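Local atomic coordinates of endoglucanase A (Clostridium cellulolyticum, PDB entry 1EDG), a protein that hydrolyses internal beta-1,4-glucosidic bonds of cellulose as an endoglucanase of glycoside hydrolase family 5. Residues A[48-53]-A[94-99]; A[69-74]-A[112-117]; A[226-231]-A[253-258]; A[309-314]-A[349-354]. All coordinates share one frame; numbering follows the deposited sequence.

Overall arrangement
All four contacts belong to one (beta/alpha)8 barrel. Interactions 1, 3 and 4 are made by segments at or beyond the C-terminal ends of barrel strands, the side on which this fold carries its active site; interaction 2 lies at the other end, where helices 64-73 and 97-111 finish. Interactions 3 and 4 touch: Tyr256 CD1 packs 3.7 Å from Gly309 O, and Tyr256 CE1 lies 3.9 Å from Phe352 CZ. Interaction 3 reaches the probable catalytic centre, since His254 and Tyr256 hydrogen-bond to Glu170 and Glu307, placed like the glutamate pair of family 5. Interaction 1 lies across the barrel, its centre about 32 Å from that of interaction 3.

Interaction 1. Residues A[48-53]-A[94-99]; sequences TNELDY and KISDVW
Ser96 OG donates a short hydrogen bond, 2.6 Å, to Glu50 OE2, arriving at the syn lone pair of the carboxylate. The same oxygen of Glu50 rests 3.5 Å from Val98 CB, so the acid end lies across the first turn of the helix. To reach it, the Glu50 side chain starts between the backbone N and the carbonyl carbon (chi1 86°) and then runs out extended. Beside this polar pair, Leu51 and Val98 cross at about a right angle, Leu51 CG meeting Val98 CG1 at 3.8 Å. Deeper in, Tyr53 CB approaches the six-membered ring of Trp99 at CZ3, 3.9 Å away. The contact joins the loop after barrel strand 32-34 to the junction between the small hairpin 88-89/94-95 and helix 97-111. Ser96 is the N-cap of that helix, and its OG, besides serving Glu50, accepts a weak capping bond from Val98 N at 3.3 Å. On the loop side an Asx turn holds the chain: Asn49 OD1 accepts from Leu51 N at 2.9 Å, the donor standing well above the amide plane. Asp52 OD2 gathers two further bonds from Thr48, one from N at 3.0 Å and one from OG1 at 2.8 Å. Behind the contact, His87 stacks on Trp99 and also meets the Tyr53 ring, while Phe39 meets the indole edge-to-face and the Trp84 ring meets it nearly at right angles.

Interaction 2. Residues A[69-74]-A[112-117]; sequences AIKQKG and DNKMYV
Lys71 and Asn113 meet through the aliphatic end of the lysine, whose CD lies 3.7 Å from Asn113 CB and whose CE comes within 3.0 Å of Asn113 O. The lysine stands straight out from its helix, CG anti to the backbone N (chi1 179°) and the chain extended until its last torsion turns at 57°; this final bend places NZ also 3.0 Å from Asn113 O. The apolar part lies nearer the barrel. Met115 slides past Lys71 in the opposite direction, its SD 3.9 Å from Lys71 CB, and its methyl CE reaches Ile70 CG2 at 4.3 Å. One water accepts weak bonds from Lys71 NZ and Lys114 NZ, linking two ammonium groups 5.3 Å apart. In backbone terms the last turn of helix 64-73 faces the end of helix 97-111, which Lys114 closes in a Schellman motif; segment 112-117 then turns into barrel strand 116-120. Asn113 ND2 is held by Asp68 of helix 64-73, so the asparagine bonds to the same helix that bears Lys71. The lysine therefore works in two ways, its methylenes covering Met115 and Asn113 while its ammonium sits at the carbonyl end of helix 97-111, where the helix dipole would probably offset some of the repulsion from Lys114.

Interaction 3. Residues A[226-231]-A[253-258]; sequences ASPDGA and VHAYCP
Ala226 O takes the backbone N-H of His254 in a short hydrogen bond of 2.7 Å, nearly in line with the C=O (162° at the oxygen), and the neighbouring Val253 CA adds a C-H...O contact to the same oxygen at 3.3 Å. Ala226 CB makes a CH-pi contact over one face of the His254 ring, 4.0 Å from the centroid and displaced toward the rim on the ND1 side. With CG of His254 beside the backbone N (chi1 -67°), the ring stands next to the strand with that face turned to the methyl. A second patch follows along the start of helix 228-232, where Pro228 CD lies 3.8 Å from His254 O, Pro228 CG meets Ala255 CB at 4.2 Å, and Ala231 CB meets Val253 CG1 at the same separation. Ser227 is the N-cap of this helix, its OG accepting from Gly230 N at 3.0 Å and bonding also to Tyr224 O. The unit belongs to the beta-alpha-beta connection from barrel strand 219-222 to strand 249-254, and Phe288 of helix 279-297 packs against Pro228 and Ala255. His254 ND1 is hydrogen-bonded to Glu170, probably one of the catalytic glutamates by its place after barrel strand 163-166. That bond would set the ring's rotation, the methyl covers one face and the backbone bond fixes the strand it projects from, consistent with a part in ordering the active site.

Interaction 4. Residues A[309-314]-A[349-354]; sequences GAVDKN and GELFGF
Phe352 and Leu351 take hold of the extended run Gly309-Asp312 from two directions. The Phe352 ring points its CE1 edge at the backbone, with Ala310 N 3.8 Å away close to the ring plane, while Val311 CA comes over one face. Phe354 approaches farther along, its CZ 3.6 Å from Ala310 O and the ring set obliquely. Val311 fits against the backbone of Leu351: with chi1 72° CG1 lies between the backbone N and the carbonyl carbon, which leaves CG2 anti to the N and directed at Leu351, only 3.1 Å from its N and 3.6 Å from its CB. Leu351 CB in turn meets Asp312 CB at 3.9 Å. Between these side chains Asp312 N donates to Leu351 O at 3.1 Å, fairly straight at 162° and in the carbonyl plane. Both segments turn sharply nearby, Leu351 at the centre of an inverse gamma turn and Asp312 opening an Asx turn in which its OD1 accepts from Asn314 N. The contact packs the loop after barrel strand 303-308 against the loop after strand 336-339; Trp340 meets Phe352 edge-to-face, and Arg319 of helix 316-332 bonds to Ala310 O. Ala310 N, by contrast, is buried without any hydrogen-bond partner in the model, probably a cost of setting the aromatic edge there, with the Asp312-Leu351 bond as the one clear hydrogen bond between the two segments.

Interaction 1. Residues A[48-53]-A[94-99]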
loop_
_atom_site.group_PDB
_atom_site.type_symbol
_atom_site.label_atom_id
_atom_site.label_comp_id
_atom_site.label_asym_id
_atom_site.label_seq_id
_atom_site.Cartn_x
_atom_site.Cartn_y
_atom_site.Cartn_z
ATOM N N THR A 48 12.793 21.954 10.737
ATOM C CA THR A 48 12.808 22.904 11.835
ATOM C C THR A 48 11.750 22.567 12.873
ATOM O O THR A 48 11.984 22.729 14.065
ATOM C CB THR A 48 12.661 24.365 11.351
ATOM O OG1 THR A 48 11.359 24.572 10.795
ATOM C CG2 THR A 48 13.715 24.678 10.303
ATOM N N ASN A 49 10.590 22.104 12.422
ATOM C CA ASN A 49 9.505 21.731 13.331
ATOM C C ASN A 49 8.917 20.387 12.885
ATOM O O ASN A 49 9.274 19.879 11.816
ATOM C CB ASN A 49 8.426 22.816 13.374
ATOM C CG ASN A 49 7.635 22.907 12.092
ATOM O OD1 ASN A 49 6.512 22.415 12.009
ATOM N ND2 ASN A 49 8.215 23.538 11.081
ATOM N N GLU A 50 8.007 19.819 13.674
ATOM C CA GLU A 50 7.439 18.516 13.326
ATOM C C GLU A 50 6.613 18.466 12.040
ATOM O O GLU A 50 6.618 17.444 11.350
ATOM C CB GLU A 50 6.659 17.902 14.501
ATOM C CG GLU A 50 5.207 18.318 14.620
ATOM C CD GLU A 50 4.456 17.507 15.663
ATOM O OE1 GLU A 50 4.674 16.275 15.749
ATOM O OE2 GLU A 50 3.640 18.105 16.394
ATOM N N LEU A 51 5.930 19.558 11.703
ATOM C CA LEU A 51 5.122 19.599 10.484
ATOM C C LEU A 51 5.961 19.562 9.209
ATOM O O LEU A 51 5.463 19.185 8.145
ATOM C CB LEU A 51 4.179 20.807 10.475
ATOM C CG LEU A 51 2.915 20.689 11.337
ATOM C CD1 LEU A 51 2.095 21.964 11.232
ATOM C CD2 LEU A 51 2.077 19.496 10.885
ATOM N N ASP A 52 7.242 19.903 9.323
ATOM C CA ASP A 52 8.140 19.885 8.173
ATOM C C ASP A 52 8.363 18.474 7.648
ATOM O O ASP A 52 8.918 18.288 6.562
ATOM C CB ASP A 52 9.495 20.504 8.522
ATOM C CG ASP A 52 9.452 22.014 8.601
ATOM O OD1 ASP A 52 8.432 22.626 8.224
ATOM O OD2 ASP A 52 10.458 22.591 9.043
ATOM N N TYR A 53 7.977 17.473 8.434
ATOM C CA TYR A 53 8.142 16.096 7.994
ATOM C C TYR A 53 7.355 15.847 6.699
ATOM O O TYR A 53 7.803 15.088 5.837
ATOM C CB TYR A 53 7.715 15.117 9.094
ATOM C CG TYR A 53 8.786 14.864 10.138
ATOM C CD1 TYR A 53 9.877 14.047 9.855
ATOM C CD2 TYR A 53 8.702 15.434 11.409
ATOM C CE1 TYR A 53 10.865 13.799 10.810
ATOM C CE2 TYR A 53 9.685 15.195 12.378
ATOM C CZ TYR A 53 10.762 14.376 12.069
ATOM O OH TYR A 53 11.739 14.124 13.010
ATOM N N LYS A 94 1.684 8.795 23.170
ATOM C CA LYS A 94 0.671 9.790 22.830
ATOM C C LYS A 94 1.039 10.491 21.523
ATOM O O LYS A 94 2.166 10.975 21.360
ATOM C CB LYS A 94 0.544 10.816 23.960
ATOM C CG LYS A 94 -0.426 11.958 23.689
ATOM C CD LYS A 94 -1.855 11.464 23.444
ATOM C CE LYS A 94 -2.457 10.774 24.672
ATOM N NZ LYS A 94 -3.840 10.253 24.416
ATOM N N ILE A 95 0.095 10.527 20.586
ATOM C CA ILE A 95 0.320 11.162 19.290
ATOM C C ILE A 95 0.066 12.663 19.371
ATOM O O ILE A 95 -0.950 13.106 19.911
ATOM C CB ILE A 95 -0.600 10.551 18.186
ATOM C CG1 ILE A 95 -0.252 9.074 17.964
ATOM C CG2 ILE A 95 -0.436 11.316 16.874
ATOM C CD1 ILE A 95 -1.224 8.346 17.053
ATOM N N SER A 96 1.003 13.440 18.842
ATOM C CA SER A 96 0.878 14.891 18.828
ATOM C C SER A 96 -0.404 15.319 18.119
ATOM O O SER A 96 -0.659 14.894 16.987
ATOM C CB SER A 96 2.066 15.503 18.094
ATOM O OG SER A 96 1.831 16.878 17.846
ATOM N N ASP A 97 -1.183 16.189 18.755
ATOM C CA ASP A 97 -2.427 16.677 18.161
ATOM C C ASP A 97 -2.186 17.509 16.902
ATOM O O ASP A 97 -3.027 17.548 16.007
ATOM C CB ASP A 97 -3.223 17.500 19.173
ATOM C CG ASP A 97 -3.858 16.643 20.246
ATOM O OD1 ASP A 97 -4.607 15.708 19.886
ATOM O OD2 ASP A 97 -3.612 16.903 21.446
ATOM N N VAL A 98 -1.036 18.174 16.842
ATOM C CA VAL A 98 -0.682 19.004 15.694
ATOM C C VAL A 98 -0.523 18.114 14.466
ATOM O O VAL A 98 -1.005 18.445 13.385
ATOM C CB VAL A 98 0.627 19.819 15.964
ATOM C CG1 VAL A 98 1.175 20.428 14.681
ATOM C CG2 VAL A 98 0.344 20.924 16.962
ATOM N N TRP A 99 0.129 16.971 14.651
ATOM C CA TRP A 99 0.342 16.026 13.562
ATOM C C TRP A 99 -0.976 15.362 13.176
ATOM O O TRP A 99 -1.297 15.258 11.988
ATOM C CB TRP A 99 1.355 14.967 13.977
ATOM C CG TRP A 99 1.676 13.973 12.909
ATOM C CD1 TRP A 99 1.304 12.660 12.879
ATOM C CD2 TRP A 99 2.494 14.184 11.745
ATOM N NE1 TRP A 99 1.848 12.038 11.784
ATOM C CE2 TRP A 99 2.582 12.947 11.068
ATOM C CE3 TRP A 99 3.169 15.295 11.214
ATOM C CZ2 TRP A 99 3.319 12.785 9.888
ATOM C CZ3 TRP A 99 3.905 15.131 10.036
ATOM C CH2 TRP A 99 3.972 13.884 9.390
#

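Interaction 2. Residues A[69-74]-A[112-117]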
loop_
_atom_site.group_PDB
_atom_site.type_symbol
_atom_site.label_atom_id
_atom_site.label_comp_id
_atom_site.label_asym_id
_atom_site.label_seq_id
_atom_site.Cartn_x
_atom_site.Cartn_y
_atom_site.Cartn_z
ATOM N N ALA A 69 -7.271 16.576 -8.826
ATOM C CA ALA A 69 -6.676 16.132 -10.078
ATOM C C ALA A 69 -6.562 14.607 -10.164
ATOM O O ALA A 69 -6.823 14.009 -11.216
ATOM C CB ALA A 69 -5.321 16.773 -10.261
ATOM N N ILE A 70 -6.165 13.985 -9.058
ATOM C CA ILE A 70 -6.020 12.533 -8.992
ATOM C C ILE A 70 -7.366 11.866 -9.281
ATOM O O ILE A 70 -7.448 10.936 -10.092
ATOM C CB ILE A 70 -5.502 12.090 -7.593
ATOM C CG1 ILE A 70 -4.110 12.679 -7.333
ATOM C CG2 ILE A 70 -5.501 10.570 -7.466
ATOM C CD1 ILE A 70 -3.085 12.300 -8.366
ATOM N N LYS A 71 -8.419 12.348 -8.625
ATOM C CA LYS A 71 -9.758 11.802 -8.818
ATOM C C LYS A 71 -10.223 11.977 -10.263
ATOM O O LYS A 71 -10.755 11.048 -10.875
ATOM C CB LYS A 71 -10.757 12.475 -7.882
ATOM C CG LYS A 71 -12.160 11.943 -8.065
ATOM C CD LYS A 71 -13.162 12.631 -7.191
ATOM C CE LYS A 71 -14.516 11.955 -7.344
ATOM N NZ LYS A 71 -14.439 10.490 -7.015
ATOM N N GLN A 72 -10.000 13.167 -10.807
ATOM C CA GLN A 72 -10.387 13.478 -12.176
ATOM C C GLN A 72 -9.803 12.478 -13.180
ATOM O O GLN A 72 -10.433 12.166 -14.189
ATOM C CB GLN A 72 -9.935 14.900 -12.527
ATOM C CG GLN A 72 -10.368 15.391 -13.898
ATOM C CD GLN A 72 -9.551 16.586 -14.359
ATOM O OE1 GLN A 72 -8.632 16.446 -15.170
ATOM N NE2 GLN A 72 -9.862 17.765 -13.824
ATOM N N LYS A 73 -8.608 11.968 -12.897
ATOM C CA LYS A 73 -7.963 11.007 -13.782
ATOM C C LYS A 73 -8.637 9.639 -13.801
ATOM O O LYS A 73 -8.529 8.904 -14.787
ATOM C CB LYS A 73 -6.493 10.830 -13.408
ATOM C CG LYS A 73 -5.528 11.439 -14.395
ATOM C CD LYS A 73 -5.741 10.897 -15.798
ATOM C CE LYS A 73 -4.720 11.472 -16.756
ATOM N NZ LYS A 73 -5.196 11.422 -18.163
ATOM N N GLY A 74 -9.296 9.275 -12.708
ATOM C CA GLY A 74 -9.951 7.979 -12.655
ATOM C C GLY A 74 -9.658 7.178 -11.397
ATOM O O GLY A 74 -10.288 6.144 -11.162
ATOM N N ASP A 112 -13.932 14.120 1.034
ATOM C CA ASP A 112 -14.841 15.101 0.447
ATOM C C ASP A 112 -15.003 14.898 -1.057
ATOM O O ASP A 112 -15.963 15.380 -1.655
ATOM C CB ASP A 112 -14.391 16.533 0.769
ATOM C CG ASP A 112 -14.588 16.893 2.243
ATOM O OD1 ASP A 112 -15.311 16.164 2.962
ATOM O OD2 ASP A 112 -14.012 17.911 2.685
ATOM N N ASN A 113 -14.057 14.185 -1.660
ATOM C CA ASN A 113 -14.110 13.875 -3.085
ATOM C C ASN A 113 -14.785 12.515 -3.302
ATOM O O ASN A 113 -14.671 11.927 -4.374
ATOM C CB ASN A 113 -12.701 13.855 -3.684
ATOM C CG ASN A 113 -12.257 15.220 -4.191
ATOM O OD1 ASN A 113 -13.057 15.988 -4.724
ATOM N ND2 ASN A 113 -10.976 15.522 -4.038
ATOM N N LYS A 114 -15.475 12.016 -2.274
ATOM C CA LYS A 114 -16.172 10.724 -2.325
ATOM C C LYS A 114 -15.235 9.561 -2.650
ATOM O O LYS A 114 -15.651 8.557 -3.236
ATOM C CB LYS A 114 -17.318 10.771 -3.342
ATOM C CG LYS A 114 -18.457 11.710 -2.963
ATOM C CD LYS A 114 -19.014 12.405 -4.202
ATOM C CE LYS A 114 -17.970 13.362 -4.801
ATOM N NZ LYS A 114 -18.339 13.921 -6.136
ATOM N N MET A 115 -13.970 9.699 -2.272
ATOM C CA MET A 115 -12.978 8.665 -2.534
ATOM C C MET A 115 -12.790 7.764 -1.327
ATOM O O MET A 115 -13.287 8.050 -0.237
ATOM C CB MET A 115 -11.629 9.293 -2.879
ATOM C CG MET A 115 -11.633 10.164 -4.115
ATOM S SD MET A 115 -10.052 10.997 -4.334
ATOM C CE MET A 115 -9.201 9.858 -5.380
ATOM N N TYR A 116 -12.109 6.647 -1.545
ATOM C CA TYR A 116 -11.800 5.719 -0.470
ATOM C C TYR A 116 -10.379 6.070 0.001
ATOM O O TYR A 116 -9.547 6.526 -0.793
ATOM C CB TYR A 116 -11.876 4.274 -0.977
ATOM C CG TYR A 116 -13.294 3.797 -1.212
ATOM C CD1 TYR A 116 -13.949 4.050 -2.422
ATOM C CD2 TYR A 116 -13.996 3.131 -0.207
ATOM C CE1 TYR A 116 -15.270 3.657 -2.617
ATOM C CE2 TYR A 116 -15.314 2.732 -0.390
ATOM C CZ TYR A 116 -15.949 3.002 -1.597
ATOM O OH TYR A 116 -17.268 2.632 -1.766
ATOM N N VAL A 117 -10.114 5.901 1.292
ATOM C CA VAL A 117 -8.804 6.221 1.840
ATOM C C VAL A 117 -8.257 5.085 2.692
ATOM O O VAL A 117 -8.999 4.448 3.440
ATOM C CB VAL A 117 -8.872 7.486 2.738
ATOM C CG1 VAL A 117 -7.493 7.798 3.333
ATOM C CG2 VAL A 117 -9.383 8.672 1.943
HETATM O O HOH W 1 -17.700 10.741 -6.906
#

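Interaction 3. Residues A[226-231]-A[253-258]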
loop_
_atom_site.group_PDB
_atom_site.type_symbol
_atom_site.label_atom_id
_atom_site.label_comp_id
_atom_site.label_asym_id
_atom_site.label_seq_id
_atom_site.Cartn_x
_atom_site.Cartn_y
_atom_site.Cartn_z
ATOM N N ALA A 226 5.214 -7.671 3.691
ATOM C CA ALA A 226 4.091 -7.509 2.765
ATOM C C ALA A 226 4.346 -8.213 1.427
ATOM O O ALA A 226 3.808 -7.812 0.393
ATOM C CB ALA A 226 3.776 -6.024 2.537
ATOM N N SER A 227 5.174 -9.254 1.428
ATOM C CA SER A 227 5.452 -9.973 0.185
ATOM C C SER A 227 4.335 -10.975 -0.127
ATOM O O SER A 227 3.556 -11.358 0.756
ATOM C CB SER A 227 6.802 -10.695 0.258
ATOM O OG SER A 227 6.781 -11.732 1.219
ATOM N N PRO A 228 4.192 -11.356 -1.405
ATOM C CA PRO A 228 3.149 -12.323 -1.762
ATOM C C PRO A 228 3.376 -13.625 -0.986
ATOM O O PRO A 228 2.429 -14.197 -0.439
ATOM C CB PRO A 228 3.371 -12.514 -3.263
ATOM C CG PRO A 228 3.867 -11.170 -3.698
ATOM C CD PRO A 228 4.858 -10.828 -2.610
ATOM N N ASP A 229 4.636 -14.053 -0.891
ATOM C CA ASP A 229 4.982 -15.273 -0.160
ATOM C C ASP A 229 4.703 -15.147 1.333
ATOM O O ASP A 229 4.381 -16.134 1.991
ATOM C CB ASP A 229 6.446 -15.653 -0.388
ATOM C CG ASP A 229 6.695 -16.233 -1.772
ATOM O OD1 ASP A 229 5.756 -16.801 -2.370
ATOM O OD2 ASP A 229 7.837 -16.130 -2.262
ATOM N N GLY A 230 4.828 -13.937 1.869
ATOM C CA GLY A 230 4.546 -13.723 3.274
ATOM C C GLY A 230 3.075 -13.948 3.582
ATOM O O GLY A 230 2.710 -14.308 4.701
ATOM N N ALA A 231 2.221 -13.740 2.585
ATOM C CA ALA A 231 0.788 -13.915 2.770
ATOM C C ALA A 231 0.281 -15.299 2.365
ATOM O O ALA A 231 -0.744 -15.757 2.872
ATOM C CB ALA A 231 0.027 -12.831 2.005
ATOM N N VAL A 253 -0.557 -6.908 0.021
ATOM C CA VAL A 253 0.691 -7.361 -0.585
ATOM C C VAL A 253 1.299 -6.222 -1.390
ATOM O O VAL A 253 0.578 -5.342 -1.877
ATOM C CB VAL A 253 0.534 -8.599 -1.528
ATOM C CG1 VAL A 253 -0.164 -9.753 -0.808
ATOM C CG2 VAL A 253 -0.193 -8.228 -2.790
ATOM N N HIS A 254 2.624 -6.201 -1.474
ATOM C CA HIS A 254 3.341 -5.192 -2.251
ATOM C C HIS A 254 4.133 -6.026 -3.233
ATOM O O HIS A 254 4.716 -7.042 -2.849
ATOM C CB HIS A 254 4.278 -4.353 -1.371
ATOM C CG HIS A 254 3.563 -3.471 -0.391
ATOM N ND1 HIS A 254 4.222 -2.746 0.576
ATOM C CD2 HIS A 254 2.246 -3.200 -0.230
ATOM C CE1 HIS A 254 3.346 -2.066 1.295
ATOM N NE2 HIS A 254 2.140 -2.322 0.827
ATOM N N ALA A 255 4.145 -5.641 -4.504
ATOM C CA ALA A 255 4.867 -6.447 -5.468
ATOM C C ALA A 255 5.448 -5.703 -6.651
ATOM O O ALA A 255 4.785 -5.518 -7.670
ATOM C CB ALA A 255 3.978 -7.586 -5.950
ATOM N N TYR A 256 6.703 -5.293 -6.519
ATOM C CA TYR A 256 7.409 -4.612 -7.594
ATOM C C TYR A 256 8.149 -5.747 -8.301
ATOM O O TYR A 256 9.356 -5.909 -8.136
ATOM C CB TYR A 256 8.408 -3.607 -7.011
ATOM C CG TYR A 256 7.784 -2.490 -6.199
ATOM C CD1 TYR A 256 7.427 -1.287 -6.799
ATOM C CD2 TYR A 256 7.613 -2.611 -4.814
ATOM C CE1 TYR A 256 6.925 -0.223 -6.042
ATOM C CE2 TYR A 256 7.110 -1.555 -4.050
ATOM C CZ TYR A 256 6.773 -0.362 -4.668
ATOM O OH TYR A 256 6.333 0.708 -3.923
ATOM N N CYS A 257 7.408 -6.556 -9.052
ATOM C CA CYS A 257 7.967 -7.726 -9.743
ATOM C C CYS A 257 7.910 -7.651 -11.274
ATOM O O CYS A 257 6.874 -7.303 -11.837
ATOM C CB CYS A 257 7.223 -8.983 -9.286
ATOM S SG CYS A 257 7.087 -9.157 -7.490
ATOM N N PRO A 258 9.022 -7.979 -11.963
ATOM C CA PRO A 258 10.309 -8.399 -11.393
ATOM C C PRO A 258 11.106 -7.177 -10.927
ATOM O O PRO A 258 11.128 -6.149 -11.605
ATOM C CB PRO A 258 10.983 -9.110 -12.568
ATOM C CG PRO A 258 10.513 -8.314 -13.742
ATOM C CD PRO A 258 9.041 -8.098 -13.437
#

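Interaction 4. Residues A[309-314]-A[349-354]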
loop_
_atom_site.group_PDB
_atom_site.type_symbol
_atom_site.label_atom_id
_atom_site.label_comp_id
_atom_site.label_asym_id
_atom_site.label_seq_id
_atom_site.Cartn_x
_atom_site.Cartn_y
_atom_site.Cartn_z
ATOM N N GLY A 309 4.582 -0.507 -9.320
ATOM C CA GLY A 309 5.104 0.548 -10.169
ATOM C C GLY A 309 6.441 0.164 -10.772
ATOM O O GLY A 309 6.981 -0.900 -10.474
ATOM N N ALA A 310 6.961 1.027 -11.640
ATOM C CA ALA A 310 8.245 0.803 -12.292
ATOM C C ALA A 310 8.967 2.142 -12.363
ATOM O O ALA A 310 8.382 3.158 -12.743
ATOM C CB ALA A 310 8.044 0.229 -13.691
ATOM N N VAL A 311 10.224 2.137 -11.946
ATOM C CA VAL A 311 11.050 3.331 -11.926
ATOM C C VAL A 311 11.394 3.824 -13.341
ATOM O O VAL A 311 11.557 3.034 -14.268
ATOM C CB VAL A 311 12.340 3.057 -11.095
ATOM C CG1 VAL A 311 13.292 2.124 -11.837
ATOM C CG2 VAL A 311 13.010 4.331 -10.735
ATOM N N ASP A 312 11.491 5.138 -13.504
ATOM C CA ASP A 312 11.821 5.728 -14.801
ATOM C C ASP A 312 13.250 5.406 -15.234
ATOM O O ASP A 312 14.211 5.726 -14.528
ATOM C CB ASP A 312 11.622 7.246 -14.745
ATOM C CG ASP A 312 12.001 7.951 -16.045
ATOM O OD1 ASP A 312 12.022 7.320 -17.126
ATOM O OD2 ASP A 312 12.264 9.167 -15.976
ATOM N N LYS A 313 13.381 4.750 -16.383
ATOM C CA LYS A 313 14.685 4.403 -16.944
ATOM C C LYS A 313 14.690 4.860 -18.398
ATOM O O LYS A 313 15.312 4.227 -19.253
ATOM C CB LYS A 313 14.928 2.887 -16.870
ATOM C CG LYS A 313 15.223 2.373 -15.465
ATOM C CD LYS A 313 15.263 0.856 -15.399
ATOM C CE LYS A 313 15.600 0.404 -13.990
ATOM N NZ LYS A 313 15.408 -1.055 -13.790
ATOM N N ASN A 314 14.018 5.983 -18.658
ATOM C CA ASN A 314 13.876 6.543 -20.007
ATOM C C ASN A 314 13.368 5.440 -20.931
ATOM O O ASN A 314 13.902 5.221 -22.018
ATOM C CB ASN A 314 15.206 7.103 -20.525
ATOM C CG ASN A 314 15.704 8.275 -19.701
ATOM O OD1 ASN A 314 15.005 9.280 -19.536
ATOM N ND2 ASN A 314 16.908 8.145 -19.158
ATOM N N GLY A 349 18.107 8.786 -7.181
ATOM C CA GLY A 349 17.310 8.027 -6.233
ATOM C C GLY A 349 16.278 7.183 -6.957
ATOM O O GLY A 349 16.465 6.844 -8.130
ATOM N N GLU A 350 15.198 6.828 -6.266
ATOM C CA GLU A 350 14.149 6.020 -6.877
ATOM C C GLU A 350 13.145 6.905 -7.603
ATOM O O GLU A 350 12.355 7.615 -6.971
ATOM C CB GLU A 350 13.456 5.156 -5.829
ATOM C CG GLU A 350 14.385 4.142 -5.191
ATOM C CD GLU A 350 13.641 3.074 -4.423
ATOM O OE1 GLU A 350 12.910 3.429 -3.469
ATOM O OE2 GLU A 350 13.784 1.880 -4.779
ATOM N N LEU A 351 13.206 6.885 -8.933
ATOM C CA LEU A 351 12.314 7.694 -9.763
ATOM C C LEU A 351 10.907 7.113 -9.908
ATOM O O LEU A 351 10.563 6.542 -10.950
ATOM C CB LEU A 351 12.918 7.938 -11.157
ATOM C CG LEU A 351 14.178 8.793 -11.366
ATOM C CD1 LEU A 351 14.234 9.932 -10.359
ATOM C CD2 LEU A 351 15.404 7.935 -11.257
ATOM N N PHE A 352 10.115 7.235 -8.845
ATOM C CA PHE A 352 8.732 6.761 -8.844
ATOM C C PHE A 352 7.812 7.969 -8.924
ATOM O O PHE A 352 6.724 7.980 -8.352
ATOM C CB PHE A 352 8.412 5.952 -7.577
ATOM C CG PHE A 352 8.888 4.524 -7.620
ATOM C CD1 PHE A 352 8.311 3.611 -8.493
ATOM C CD2 PHE A 352 9.903 4.092 -6.775
ATOM C CE1 PHE A 352 8.731 2.294 -8.522
ATOM C CE2 PHE A 352 10.332 2.772 -6.796
ATOM C CZ PHE A 352 9.745 1.873 -7.672
ATOM N N GLY A 353 8.275 9.022 -9.585
ATOM C CA GLY A 353 7.450 10.205 -9.718
ATOM C C GLY A 353 6.572 10.072 -10.947
ATOM O O GLY A 353 7.067 9.713 -12.018
ATOM N N PHE A 354 5.273 10.303 -10.784
ATOM C CA PHE A 354 4.326 10.234 -11.899
ATOM C C PHE A 354 3.500 11.521 -11.928
ATOM O O PHE A 354 3.472 12.226 -12.938
ATOM C CB PHE A 354 3.402 9.006 -11.779
ATOM C CG PHE A 354 4.125 7.688 -11.859
ATOM C CD1 PHE A 354 4.441 7.124 -13.090
ATOM C CD2 PHE A 354 4.514 7.020 -10.697
ATOM C CE1 PHE A 354 5.137 5.919 -13.170
ATOM C CE2 PHE A 354 5.208 5.817 -10.763
ATOM C CZ PHE A 354 5.524 5.262 -12.002
#